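Local coordinates for protein probable porin (Pseudomonas aeruginosa, PDB 4FSO) that probably acts as an outer-membrane porin of the OprD family, forming a beta-barrel channel that lets small solutes cross the membrane, at residues R242-E247 / P296-Y301; I257-L262 / Q280-A285; A308-R313 / D341-A346; G351-R356 / Y381-E386. All blocks are in the same frame, centred on the assembly; numbering follows the deposited sequence.

The four contacts run side by side round one sector of the beta barrel, each touching the next. Interactions 1 and 2 lie with centres about 8 Å apart and are joined by F244 N to A261 O (2.7 Å) and N300 N to Q280 OE1 (2.8 Å). Interactions 2 and 3, centres about 9 Å apart, meet at M282 N and E312 O (2.9 Å), and interactions 3 and 4, centres about 11 Å apart, at I343 O and G351 N (2.9 Å). Interactions 1 and 3 also touch, L298 CD1 to A308 CB (4.1 Å), but 1 and 4 stay about 6 Å apart at their nearest atoms. A calcium ion lies about 4 Å from the N309 side chain.

Interaction 1. Residues R242-E247 / P296-Y301; sequences RWFDSE and PYLANY
Y297, the centre of an inverse gamma turn in the loop between strands 294-295 and 313-322, lies against R242 and F244 of the barrel-wall strand 236-248. The main element is a stack: the R242 guanidinium rests flat over one face of the Y297 ring, the two planes only 11° apart and their centres 3.4 Å apart. CZ of R242 stands 3.5 Å from the Y297 ring centroid, a cation-pi geometry, while CD of R242 presents its hydrogens to the same face in a CH-pi contact. The arginine also grips the backbone of the residue it covers, for NH1 of R242 donates to O of Y297 at 3.0 Å. This bond is nearly straight (164°) and lies in the guanidinium plane, but it comes from above the carbonyl plane and does not use a lone pair. CG of Y297, anti to the backbone N (chi1 -167°), lies beside its own carbonyl carbon, so one guanidinium can both cover the ring and reach the carbonyl O. NH2 of R242 also makes a salt bridge to OD2 of D240. The stack, the bond to Y297 and this salt bridge together would restrict rotation of the guanidinium. Further along the strand, CZ of the F244 ring packs on CB of Y297 (4.0 Å) and CD1 of F244 approaches CD2 of L298 (4.2 Å). Around the contact, strand 258-270 pairs with strand 236-248 and contributes S263, which bonds to the backbone of A299, while Y223 of strand 219-231 meets the F244 ring.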
# COMPACT_ATOMS: atom_id res chain seq x y z
N ARG A 242 -5.39 -1.01 13.37
CA ARG A 242 -6.18 -0.59 12.20
C ARG A 242 -7.56 -1.23 12.19
O ARG A 242 -7.72 -2.43 12.41
CB ARG A 242 -5.48 -0.99 10.89
CG ARG A 242 -3.98 -0.85 10.91
CD ARG A 242 -3.47 -0.33 9.63
NE ARG A 242 -2.02 -0.25 9.69
CZ ARG A 242 -1.19 -0.77 8.79
NH1 ARG A 242 -1.67 -1.38 7.72
NH2 ARG A 242 0.11 -0.65 8.96
N TRP A 243 -8.57 -0.41 11.91
CA TRP A 243 -9.94 -0.87 11.87
C TRP A 243 -10.67 -0.29 10.67
O TRP A 243 -10.50 0.89 10.36
CB TRP A 243 -10.64 -0.45 13.15
CG TRP A 243 -12.06 -0.86 13.14
CD1 TRP A 243 -12.55 -2.13 13.21
CD2 TRP A 243 -13.20 0.00 13.04
NE1 TRP A 243 -13.92 -2.11 13.17
CE2 TRP A 243 -14.35 -0.82 13.07
CE3 TRP A 243 -13.36 1.39 12.94
CZ2 TRP A 243 -15.65 -0.30 13.01
CZ3 TRP A 243 -14.66 1.90 12.86
CH2 TRP A 243 -15.78 1.05 12.91
N PHE A 244 -11.46 -1.10 9.98
CA PHE A 244 -12.23 -0.60 8.84
C PHE A 244 -13.67 -1.05 8.90
O PHE A 244 -13.97 -2.21 9.19
CB PHE A 244 -11.68 -1.07 7.49
CG PHE A 244 -10.34 -0.51 7.14
CD1 PHE A 244 -9.17 -1.14 7.57
CD2 PHE A 244 -10.24 0.64 6.35
CE1 PHE A 244 -7.91 -0.62 7.22
CE2 PHE A 244 -9.00 1.15 6.00
CZ PHE A 244 -7.82 0.51 6.43
N ASP A 245 -14.56 -0.14 8.57
CA ASP A 245 -15.96 -0.47 8.56
C ASP A 245 -16.45 -0.08 7.20
O ASP A 245 -16.32 1.08 6.82
CB ASP A 245 -16.66 0.33 9.65
CG ASP A 245 -18.01 -0.22 9.98
OD1 ASP A 245 -18.63 -0.87 9.12
OD2 ASP A 245 -18.47 0.01 11.11
N SER A 246 -17.01 -1.04 6.46
CA SER A 246 -17.43 -0.82 5.07
C SER A 246 -18.79 -1.43 4.77
O SER A 246 -19.13 -2.50 5.25
CB SER A 246 -16.41 -1.39 4.07
OG SER A 246 -15.13 -1.42 4.64
N GLU A 247 -19.56 -0.75 3.93
CA GLU A 247 -20.82 -1.28 3.47
C GLU A 247 -21.09 -0.78 2.07
O GLU A 247 -20.47 0.19 1.63
CB GLU A 247 -21.94 -0.81 4.38
CG GLU A 247 -22.06 0.68 4.38
CD GLU A 247 -23.02 1.20 5.41
OE1 GLU A 247 -23.35 0.44 6.36
OE2 GLU A 247 -23.46 2.36 5.26
N PRO A 296 -4.89 -3.43 0.36
CA PRO A 296 -5.59 -3.13 1.61
C PRO A 296 -4.56 -2.90 2.71
O PRO A 296 -3.57 -3.62 2.84
CB PRO A 296 -6.40 -4.40 1.85
CG PRO A 296 -5.59 -5.49 1.20
CD PRO A 296 -4.93 -4.86 0.01
N TYR A 297 -4.79 -1.86 3.49
CA TYR A 297 -3.86 -1.44 4.53
C TYR A 297 -4.03 -2.29 5.79
O TYR A 297 -4.50 -1.81 6.82
CB TYR A 297 -4.16 0.02 4.82
CG TYR A 297 -3.15 0.76 5.64
CD1 TYR A 297 -1.79 0.65 5.37
CD2 TYR A 297 -3.56 1.61 6.65
CE1 TYR A 297 -0.87 1.35 6.12
CE2 TYR A 297 -2.65 2.31 7.41
CZ TYR A 297 -1.30 2.19 7.14
OH TYR A 297 -0.41 2.91 7.89
N LEU A 298 -3.66 -3.56 5.70
CA LEU A 298 -3.85 -4.48 6.81
C LEU A 298 -2.52 -5.12 7.22
O LEU A 298 -1.63 -5.25 6.41
CB LEU A 298 -4.86 -5.57 6.43
CG LEU A 298 -6.28 -5.06 6.17
CD1 LEU A 298 -7.07 -6.11 5.37
CD2 LEU A 298 -7.01 -4.71 7.51
N ALA A 299 -2.42 -5.52 8.48
CA ALA A 299 -1.23 -6.18 9.02
C ALA A 299 -0.82 -7.44 8.27
O ALA A 299 0.38 -7.73 8.16
CB ALA A 299 -1.42 -6.51 10.50
N ASN A 300 -1.81 -8.20 7.80
CA ASN A 300 -1.51 -9.43 7.07
C ASN A 300 -1.59 -9.30 5.55
O ASN A 300 -1.83 -10.28 4.84
CB ASN A 300 -2.35 -10.61 7.59
CG ASN A 300 -2.09 -10.91 9.05
OD1 ASN A 300 -1.18 -10.34 9.66
ND2 ASN A 300 -2.88 -11.81 9.63
N TYR A 301 -1.39 -8.09 5.04
CA TYR A 301 -1.20 -7.96 3.60
C TYR A 301 0.19 -8.44 3.23
O TYR A 301 1.18 -7.81 3.58
CB TYR A 301 -1.39 -6.54 3.09
CG TYR A 301 -1.05 -6.48 1.61
CD1 TYR A 301 -1.78 -7.23 0.69
CD2 TYR A 301 0.01 -5.72 1.15
CE1 TYR A 301 -1.46 -7.21 -0.66
CE2 TYR A 301 0.33 -5.68 -0.21
CZ TYR A 301 -0.41 -6.42 -1.11
OH TYR A 301 -0.10 -6.38 -2.47

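Interaction 2. Residues I257-L262 / Q280-A285; sequences IDNRAL and QRMNGA
R260 and N283 form a hydrogen-bonded antiparallel pair between strands 258-262 and 280-283, whose short axes run at 166°. N of R260 donates to O of N283 at 2.7 Å, and O of R260 receives N of N283. From this backbone the R260 side chain turns back along its own strand toward D258, its guanidinium passing over O of N283. Its CB stands 4.2 Å from O of N283; the chain then bends at chi2 and chi3 (147° and -54°), and these turns bring the guanidinium back above the same carbonyl. CZ is 4.0 Å from O of N283, which lies over one face of the flat group, displaced toward its rim. At the tip the two nitrogens part: NH2 touches CA of G284 at 3.7 Å, and NH1 makes a salt bridge to OD1 of D258 at 3.1 Å, in the plane of the guanidinium. The other oxygen of that carboxylate, OD2 of D258, accepts N of A285, so D258 links the arginine to the chain leaving the partner strand. Beyond R260, A261 faces M282 in a non-hydrogen-bonded pair, with CB of A261 3.9 Å from SD of M282 on the face of the sheet opposite R260. L262 and R281 then exchange two backbone bonds. The arrangement is that of a beta hairpin in the wall of an antiparallel barrel, the meandering fold of outer-membrane porins.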
# COMPACT_ATOMS: atom_id res chain seq x y z
N ILE A 257 -22.52 -5.27 0.46
CA ILE A 257 -21.19 -5.29 1.05
C ILE A 257 -21.30 -5.02 2.55
O ILE A 257 -21.92 -4.04 2.96
CB ILE A 257 -20.21 -4.27 0.37
CG1 ILE A 257 -19.87 -4.73 -1.04
CG2 ILE A 257 -18.91 -4.09 1.17
CD1 ILE A 257 -19.10 -3.71 -1.86
N ASP A 258 -20.70 -5.88 3.35
CA ASP A 258 -20.81 -5.79 4.80
C ASP A 258 -19.55 -6.37 5.46
O ASP A 258 -19.32 -7.60 5.49
CB ASP A 258 -22.08 -6.53 5.25
CG ASP A 258 -22.13 -6.78 6.76
OD1 ASP A 258 -21.82 -5.83 7.52
OD2 ASP A 258 -22.46 -7.93 7.18
N ASN A 259 -18.72 -5.48 6.01
CA ASN A 259 -17.44 -5.89 6.52
C ASN A 259 -16.84 -5.03 7.60
O ASN A 259 -16.74 -3.83 7.47
CB ASN A 259 -16.42 -6.02 5.37
CG ASN A 259 -15.06 -6.46 5.85
OD1 ASN A 259 -14.84 -7.64 6.03
ND2 ASN A 259 -14.15 -5.53 6.07
N ARG A 260 -16.37 -5.68 8.64
CA ARG A 260 -15.46 -5.03 9.56
C ARG A 260 -14.09 -5.72 9.51
O ARG A 260 -13.98 -6.95 9.58
CB ARG A 260 -16.06 -4.94 10.98
CG ARG A 260 -17.14 -3.86 11.01
CD ARG A 260 -18.27 -4.15 11.95
NE ARG A 260 -18.93 -5.45 11.76
CZ ARG A 260 -19.64 -5.81 10.69
NH1 ARG A 260 -19.76 -4.99 9.64
NH2 ARG A 260 -20.21 -6.99 10.66
N ALA A 261 -13.05 -4.92 9.31
CA ALA A 261 -11.70 -5.45 9.27
C ALA A 261 -10.86 -4.89 10.41
O ALA A 261 -10.70 -3.68 10.56
CB ALA A 261 -11.07 -5.15 7.94
N LEU A 262 -10.34 -5.79 11.22
CA LEU A 262 -9.46 -5.40 12.30
C LEU A 262 -8.08 -6.02 12.13
O LEU A 262 -7.96 -7.21 11.87
CB LEU A 262 -10.07 -5.79 13.64
CG LEU A 262 -9.28 -5.38 14.87
CD1 LEU A 262 -8.81 -3.96 14.74
CD2 LEU A 262 -10.15 -5.52 16.12
N GLN A 280 -5.21 -10.57 12.65
CA GLN A 280 -6.11 -9.95 11.71
C GLN A 280 -7.43 -10.71 11.75
O GLN A 280 -7.44 -11.93 11.84
CB GLN A 280 -5.51 -10.01 10.31
CG GLN A 280 -6.38 -9.40 9.22
CD GLN A 280 -5.57 -9.06 7.96
OE1 GLN A 280 -4.60 -8.30 8.02
NE2 GLN A 280 -5.98 -9.62 6.83
N ARG A 281 -8.54 -9.97 11.67
CA ARG A 281 -9.86 -10.56 11.66
C ARG A 281 -10.89 -9.79 10.84
O ARG A 281 -11.00 -8.56 10.90
CB ARG A 281 -10.37 -10.79 13.07
CG ARG A 281 -11.81 -11.30 13.10
CD ARG A 281 -12.15 -11.84 14.46
NE ARG A 281 -13.51 -12.33 14.48
CZ ARG A 281 -13.99 -13.15 15.41
NH1 ARG A 281 -13.20 -13.57 16.38
NH2 ARG A 281 -15.25 -13.55 15.34
N MET A 282 -11.64 -10.57 10.06
CA MET A 282 -12.68 -10.10 9.17
C MET A 282 -14.04 -10.51 9.76
O MET A 282 -14.22 -11.65 10.25
CB MET A 282 -12.49 -10.81 7.83
CG MET A 282 -12.26 -9.94 6.60
SD MET A 282 -10.83 -8.84 6.58
CE MET A 282 -9.59 -9.81 7.42
N ASN A 283 -14.99 -9.57 9.75
CA ASN A 283 -16.35 -9.84 10.21
C ASN A 283 -17.38 -9.31 9.24
O ASN A 283 -17.22 -8.22 8.69
CB ASN A 283 -16.60 -9.22 11.59
CG ASN A 283 -15.53 -9.59 12.60
OD1 ASN A 283 -14.45 -9.01 12.62
ND2 ASN A 283 -15.84 -10.58 13.45
N GLY A 284 -18.45 -10.07 9.03
CA GLY A 284 -19.53 -9.64 8.17
C GLY A 284 -19.65 -10.60 7.02
O GLY A 284 -18.93 -11.60 6.97
N ALA A 285 -20.55 -10.30 6.10
CA ALA A 285 -20.80 -11.18 4.96
C ALA A 285 -19.71 -11.06 3.88
O ALA A 285 -19.46 -11.98 3.11
CB ALA A 285 -22.16 -10.88 4.37

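Interaction 3. Residues A308-R313 / D341-A346; sequences ANPEER and DHIRLA. With C8E ((hydroxyethyloxy)tri(ethyloxy)octane), chain G.
I343 and E312 form the close-packed, buried part of this contact, while H342 and R344 lie on the exposed side. The turn leading into strand 313-322 is here zipped antiparallel onto the end of strand 331-344 in the barrel wall, by R344 N to P310 O and a two-bond pair between R313 and D341. The aliphatic stem of E312 runs beside I343, pointing the same way, with CD of E312 3.6 Å from CG1 of I343; CG2 of I343 packs on CB of N309 (3.7 Å). OE1 of E312 accepts from both N and ND2 of N309, which fixes the carboxylate across the type II turn from N309 to E312. Outside, the R313 guanidinium lies flat over one face of the H342 ring, planes 9° apart and centres 3.6 Å apart. The ring is steadied at its edge, where ND1 of H342 donates to OD1 of D341 (3.0 Å). A detergent molecule, C8E of chain G, lies beside D341 and CB of R313. OE1 of E311 and NH1 of R344 form a salt bridge, the carboxylate and guanidinium planes nearly perpendicular. The D341 carboxylate may partly offset the positive charge of R313, which also has R281 close by.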
# COMPACT_ATOMS: atom_id res chain seq x y z
N ALA A 308 -8.07 -11.41 3.67
CA ALA A 308 -9.15 -10.50 3.91
C ALA A 308 -10.42 -11.07 3.30
O ALA A 308 -11.33 -10.33 2.98
CB ALA A 308 -8.82 -9.13 3.32
N ASN A 309 -10.45 -12.39 3.13
CA ASN A 309 -11.64 -13.14 2.71
C ASN A 309 -12.73 -13.15 3.79
O ASN A 309 -12.44 -12.83 4.93
CB ASN A 309 -11.23 -14.55 2.38
CG ASN A 309 -10.47 -14.62 1.09
OD1 ASN A 309 -11.03 -14.40 0.02
ND2 ASN A 309 -9.18 -14.94 1.18
N PRO A 310 -13.97 -13.53 3.44
CA PRO A 310 -15.01 -13.24 4.43
C PRO A 310 -14.85 -14.02 5.73
O PRO A 310 -14.61 -15.23 5.71
CB PRO A 310 -16.32 -13.62 3.70
CG PRO A 310 -15.99 -13.61 2.28
CD PRO A 310 -14.55 -14.09 2.21
N GLU A 311 -14.95 -13.31 6.85
CA GLU A 311 -14.95 -13.94 8.17
C GLU A 311 -13.64 -14.61 8.51
O GLU A 311 -13.56 -15.43 9.43
CB GLU A 311 -16.12 -14.92 8.32
CG GLU A 311 -17.24 -14.36 9.17
CD GLU A 311 -18.58 -14.90 8.76
OE1 GLU A 311 -18.63 -15.72 7.82
OE2 GLU A 311 -19.60 -14.51 9.37
N GLU A 312 -12.60 -14.23 7.78
CA GLU A 312 -11.29 -14.85 7.92
C GLU A 312 -10.56 -14.36 9.18
O GLU A 312 -10.63 -13.19 9.55
CB GLU A 312 -10.48 -14.61 6.65
CG GLU A 312 -9.00 -14.96 6.72
CD GLU A 312 -8.38 -15.27 5.35
OE1 GLU A 312 -8.80 -14.67 4.34
OE2 GLU A 312 -7.47 -16.13 5.28
N ARG A 313 -9.88 -15.27 9.86
CA ARG A 313 -8.98 -14.90 10.94
C ARG A 313 -7.61 -15.43 10.63
O ARG A 313 -7.47 -16.55 10.12
CB ARG A 313 -9.46 -15.49 12.26
CG ARG A 313 -10.94 -15.62 12.31
CD ARG A 313 -11.34 -16.32 13.54
NE ARG A 313 -12.75 -16.15 13.78
CZ ARG A 313 -13.40 -16.72 14.78
NH1 ARG A 313 -12.73 -17.49 15.64
NH2 ARG A 313 -14.71 -16.51 14.91
N ASP A 341 -7.55 -19.10 8.78
CA ASP A 341 -8.70 -20.00 8.64
C ASP A 341 -10.01 -19.25 8.81
O ASP A 341 -10.05 -18.01 8.67
CB ASP A 341 -8.62 -21.20 9.59
CG ASP A 341 -8.31 -20.82 11.03
OD1 ASP A 341 -8.90 -19.84 11.55
OD2 ASP A 341 -7.48 -21.52 11.65
N HIS A 342 -11.07 -20.02 9.10
CA HIS A 342 -12.41 -19.46 9.29
C HIS A 342 -12.99 -18.76 8.06
O HIS A 342 -13.86 -17.90 8.20
CB HIS A 342 -12.46 -18.48 10.47
CG HIS A 342 -12.71 -19.13 11.78
ND1 HIS A 342 -11.76 -19.89 12.43
CD2 HIS A 342 -13.82 -19.17 12.55
CE1 HIS A 342 -12.27 -20.36 13.56
NE2 HIS A 342 -13.52 -19.94 13.66
N ILE A 343 -12.52 -19.11 6.87
CA ILE A 343 -13.01 -18.44 5.70
C ILE A 343 -14.36 -19.02 5.33
O ILE A 343 -14.53 -20.24 5.29
CB ILE A 343 -12.05 -18.54 4.52
CG1 ILE A 343 -10.68 -17.97 4.92
CG2 ILE A 343 -12.60 -17.80 3.33
CD1 ILE A 343 -9.59 -18.26 3.91
N ARG A 344 -15.35 -18.16 5.13
CA ARG A 344 -16.65 -18.65 4.73
C ARG A 344 -16.71 -18.70 3.23
O ARG A 344 -16.90 -17.68 2.56
CB ARG A 344 -17.78 -17.78 5.28
CG ARG A 344 -19.14 -18.50 5.22
CD ARG A 344 -20.31 -17.54 5.43
NE ARG A 344 -20.26 -16.43 4.48
CZ ARG A 344 -20.23 -15.15 4.83
NH1 ARG A 344 -20.26 -14.81 6.11
NH2 ARG A 344 -20.18 -14.20 3.90
N LEU A 345 -16.51 -19.90 2.71
CA LEU A 345 -16.54 -20.17 1.29
C LEU A 345 -17.97 -20.16 0.79
O LEU A 345 -18.87 -20.59 1.50
CB LEU A 345 -15.95 -21.55 1.02
CG LEU A 345 -14.50 -21.64 1.48
CD1 LEU A 345 -13.96 -22.99 1.16
CD2 LEU A 345 -13.70 -20.52 0.81
N ALA A 346 -18.16 -19.68 -0.44
CA ALA A 346 -19.46 -19.75 -1.10
C ALA A 346 -20.04 -21.18 -1.03
O ALA A 346 -21.25 -21.36 -1.08
CB ALA A 346 -19.34 -19.30 -2.55
C1 C8E G . 0.53 -16.24 22.28
C2 C8E G . -0.75 -16.29 21.44
C3 C8E G . -0.49 -16.52 19.95
C4 C8E G . -1.71 -17.12 19.25
C5 C8E G . -2.07 -16.46 17.92
C6 C8E G . -3.22 -15.46 18.05
C7 C8E G . -4.08 -15.42 16.79
C8 C8E G . -5.45 -16.02 17.09
O9 C8E G . -6.23 -16.05 15.91
C10 C8E G . -5.59 -16.73 14.86
C11 C8E G . -6.63 -17.46 14.02
O12 C8E G . -5.98 -18.42 13.22
C13 C8E G . -6.21 -19.74 13.67
C14 C8E G . -5.04 -20.66 13.34

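Interaction 4. Residues G351-R356 / Y381-E386; sequences GKEWER and YRTDFE. With C8E ((hydroxyethyloxy)tri(ethyloxy)octane), chain E.
G351 lies near the start of strand 350-363, which pairs with strand 373-383 in an antiparallel beta hairpin of the barrel wall, the axes of the two segments at 169°. CA of G351 lies 3.6 Å from CD2 of the F385 ring. K352 is gripped twice by D384: its N donates to the side-chain OD1 at 2.7 Å, and its O receives the D384 backbone N. E353, opposite T383, has CG between its backbone N and carbonyl carbon (chi1 58°), and from there the extended chain brings OE1 to OH of Y381, which donates a hydrogen bond to it. That oxygen also lies at the edge of the F385 ring, 3.5 Å from CZ of F385. W354 and R382 exchange two backbone bonds, W354 N to R382 O at 2.9 Å and R382 N to W354 O. On the face opposite E353, the R382 stem runs alongside the indole, its CB over one face and its CG 3.7 Å from CZ2 of W354; the guanidinium goes on to a salt bridge with D393. E355, on the same side as E353, packs CB against CD1 of Y381 (4.0 Å), while its OE2 accepts N of V304. R356, whose backbone continues the ladder by bonding to T380, is modelled only as far as CD, which lies 3.3 Å from C13 of the detergent C8E, chain E.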
# COMPACT_ATOMS: atom_id res chain seq x y z
N GLY A 351 -12.65 -22.36 4.72
CA GLY A 351 -11.42 -22.31 3.97
C GLY A 351 -10.22 -22.02 4.87
O GLY A 351 -10.32 -21.29 5.87
N LYS A 352 -9.09 -22.61 4.49
CA LYS A 352 -7.81 -22.39 5.16
C LYS A 352 -6.71 -22.13 4.12
O LYS A 352 -6.65 -22.77 3.06
CB LYS A 352 -7.44 -23.60 5.99
CG LYS A 352 -8.30 -23.80 7.19
CD LYS A 352 -8.36 -25.27 7.53
CE LYS A 352 -9.37 -25.56 8.62
NZ LYS A 352 -8.72 -26.03 9.87
N GLU A 353 -5.83 -21.20 4.45
CA GLU A 353 -4.76 -20.83 3.53
C GLU A 353 -3.64 -20.35 4.38
O GLU A 353 -3.86 -19.88 5.49
CB GLU A 353 -5.20 -19.71 2.55
CG GLU A 353 -5.68 -18.42 3.23
CD GLU A 353 -6.25 -17.37 2.25
OE1 GLU A 353 -6.36 -17.67 1.04
OE2 GLU A 353 -6.58 -16.24 2.68
N TRP A 354 -2.42 -20.48 3.89
CA TRP A 354 -1.30 -19.86 4.58
C TRP A 354 -0.31 -19.37 3.54
O TRP A 354 -0.33 -19.80 2.39
CB TRP A 354 -0.64 -20.84 5.56
CG TRP A 354 -0.12 -22.07 4.89
CD1 TRP A 354 -0.80 -23.22 4.70
CD2 TRP A 354 1.17 -22.25 4.27
NE1 TRP A 354 -0.02 -24.12 4.03
CE2 TRP A 354 1.19 -23.54 3.74
CE3 TRP A 354 2.30 -21.43 4.13
CZ2 TRP A 354 2.31 -24.06 3.07
CZ3 TRP A 354 3.41 -21.94 3.46
CH2 TRP A 354 3.41 -23.24 2.94
N GLU A 355 0.56 -18.45 3.96
CA GLU A 355 1.59 -17.91 3.10
C GLU A 355 2.87 -17.73 3.91
O GLU A 355 2.83 -17.37 5.08
CB GLU A 355 1.14 -16.60 2.44
CG GLU A 355 2.21 -15.89 1.57
CD GLU A 355 1.67 -14.65 0.82
OE1 GLU A 355 0.43 -14.50 0.71
OE2 GLU A 355 2.47 -13.82 0.35
N ARG A 356 4.00 -18.01 3.27
CA ARG A 356 5.31 -17.72 3.83
C ARG A 356 6.07 -16.88 2.81
O ARG A 356 6.05 -17.17 1.61
CB ARG A 356 6.06 -19.02 4.16
CG ARG A 356 7.30 -18.87 5.05
CD ARG A 356 8.53 -18.43 4.26
N TYR A 381 2.38 -19.88 -1.28
CA TYR A 381 1.01 -19.66 -0.85
C TYR A 381 0.16 -20.87 -1.21
O TYR A 381 0.15 -21.33 -2.35
CB TYR A 381 0.48 -18.37 -1.48
CG TYR A 381 -1.01 -18.17 -1.38
CD1 TYR A 381 -1.63 -17.97 -0.15
CD2 TYR A 381 -1.80 -18.15 -2.53
CE1 TYR A 381 -3.01 -17.78 -0.05
CE2 TYR A 381 -3.19 -17.96 -2.45
CZ TYR A 381 -3.79 -17.77 -1.21
OH TYR A 381 -5.14 -17.58 -1.12
N ARG A 382 -0.53 -21.40 -0.19
CA ARG A 382 -1.32 -22.63 -0.33
C ARG A 382 -2.68 -22.51 0.34
O ARG A 382 -2.82 -21.86 1.37
CB ARG A 382 -0.57 -23.79 0.30
CG ARG A 382 0.78 -24.01 -0.30
CD ARG A 382 0.66 -24.57 -1.71
NE ARG A 382 1.97 -24.97 -2.20
CZ ARG A 382 2.82 -24.15 -2.80
NH1 ARG A 382 2.49 -22.88 -3.00
NH2 ARG A 382 4.00 -24.60 -3.20
N THR A 383 -3.67 -23.16 -0.26
CA THR A 383 -5.02 -23.17 0.29
C THR A 383 -5.55 -24.60 0.34
O THR A 383 -4.97 -25.52 -0.23
CB THR A 383 -5.99 -22.32 -0.58
OG1 THR A 383 -6.22 -22.99 -1.82
CG2 THR A 383 -5.43 -20.92 -0.85
N ASP A 384 -6.67 -24.78 1.03
CA ASP A 384 -7.34 -26.06 0.94
C ASP A 384 -8.62 -25.92 0.14
O ASP A 384 -9.46 -26.80 0.18
CB ASP A 384 -7.60 -26.64 2.32
CG ASP A 384 -8.56 -25.78 3.16
OD1 ASP A 384 -8.92 -24.66 2.74
OD2 ASP A 384 -8.94 -26.22 4.26
N PHE A 385 -8.76 -24.80 -0.59
CA PHE A 385 -9.92 -24.52 -1.47
C PHE A 385 -9.43 -23.98 -2.82
O PHE A 385 -8.62 -23.06 -2.84
CB PHE A 385 -10.90 -23.51 -0.83
CG PHE A 385 -10.24 -22.24 -0.36
CD1 PHE A 385 -10.25 -21.11 -1.15
CD2 PHE A 385 -9.56 -22.19 0.85
CE1 PHE A 385 -9.61 -19.95 -0.75
CE2 PHE A 385 -8.93 -21.04 1.27
CZ PHE A 385 -8.95 -19.91 0.46
N GLU A 386 -9.92 -24.54 -3.93
CA GLU A 386 -9.51 -24.12 -5.27
C GLU A 386 -8.00 -24.16 -5.44
O GLU A 386 -7.38 -23.20 -5.90
CB GLU A 386 -9.99 -22.70 -5.56
CG GLU A 386 -11.17 -22.58 -6.50
CD GLU A 386 -12.39 -22.06 -5.79
OE1 GLU A 386 -12.86 -20.96 -6.13
OE2 GLU A 386 -12.88 -22.77 -4.88
C1 C8E E . 10.21 -25.78 2.09
C2 C8E E . 11.17 -24.88 2.85
C3 C8E E . 11.45 -23.58 2.10
C4 C8E E . 12.47 -22.66 2.79
C5 C8E E . 13.13 -23.27 4.02
C6 C8E E . 13.64 -22.15 4.93
C7 C8E E . 13.45 -22.49 6.40
C8 C8E E . 13.99 -21.39 7.30
O9 C8E E . 13.50 -20.17 6.82
C10 C8E E . 12.27 -19.88 7.46
C11 C8E E . 11.20 -19.47 6.45
O12 C8E E . 10.96 -20.49 5.49
C13 C8E E . 9.73 -21.18 5.68
C14 C8E E . 9.55 -22.25 4.58
O15 C8E E . 8.39 -22.06 3.78
C16 C8E E . 7.71 -23.25 3.42
C17 C8E E . 7.56 -24.14 4.66
O18 C8E E . 6.74 -23.50 5.62
C19 C8E E . 7.33 -23.49 6.92
C20 C8E E . 6.71 -22.50 7.89
O21 C8E E . 7.76 -22.02 8.74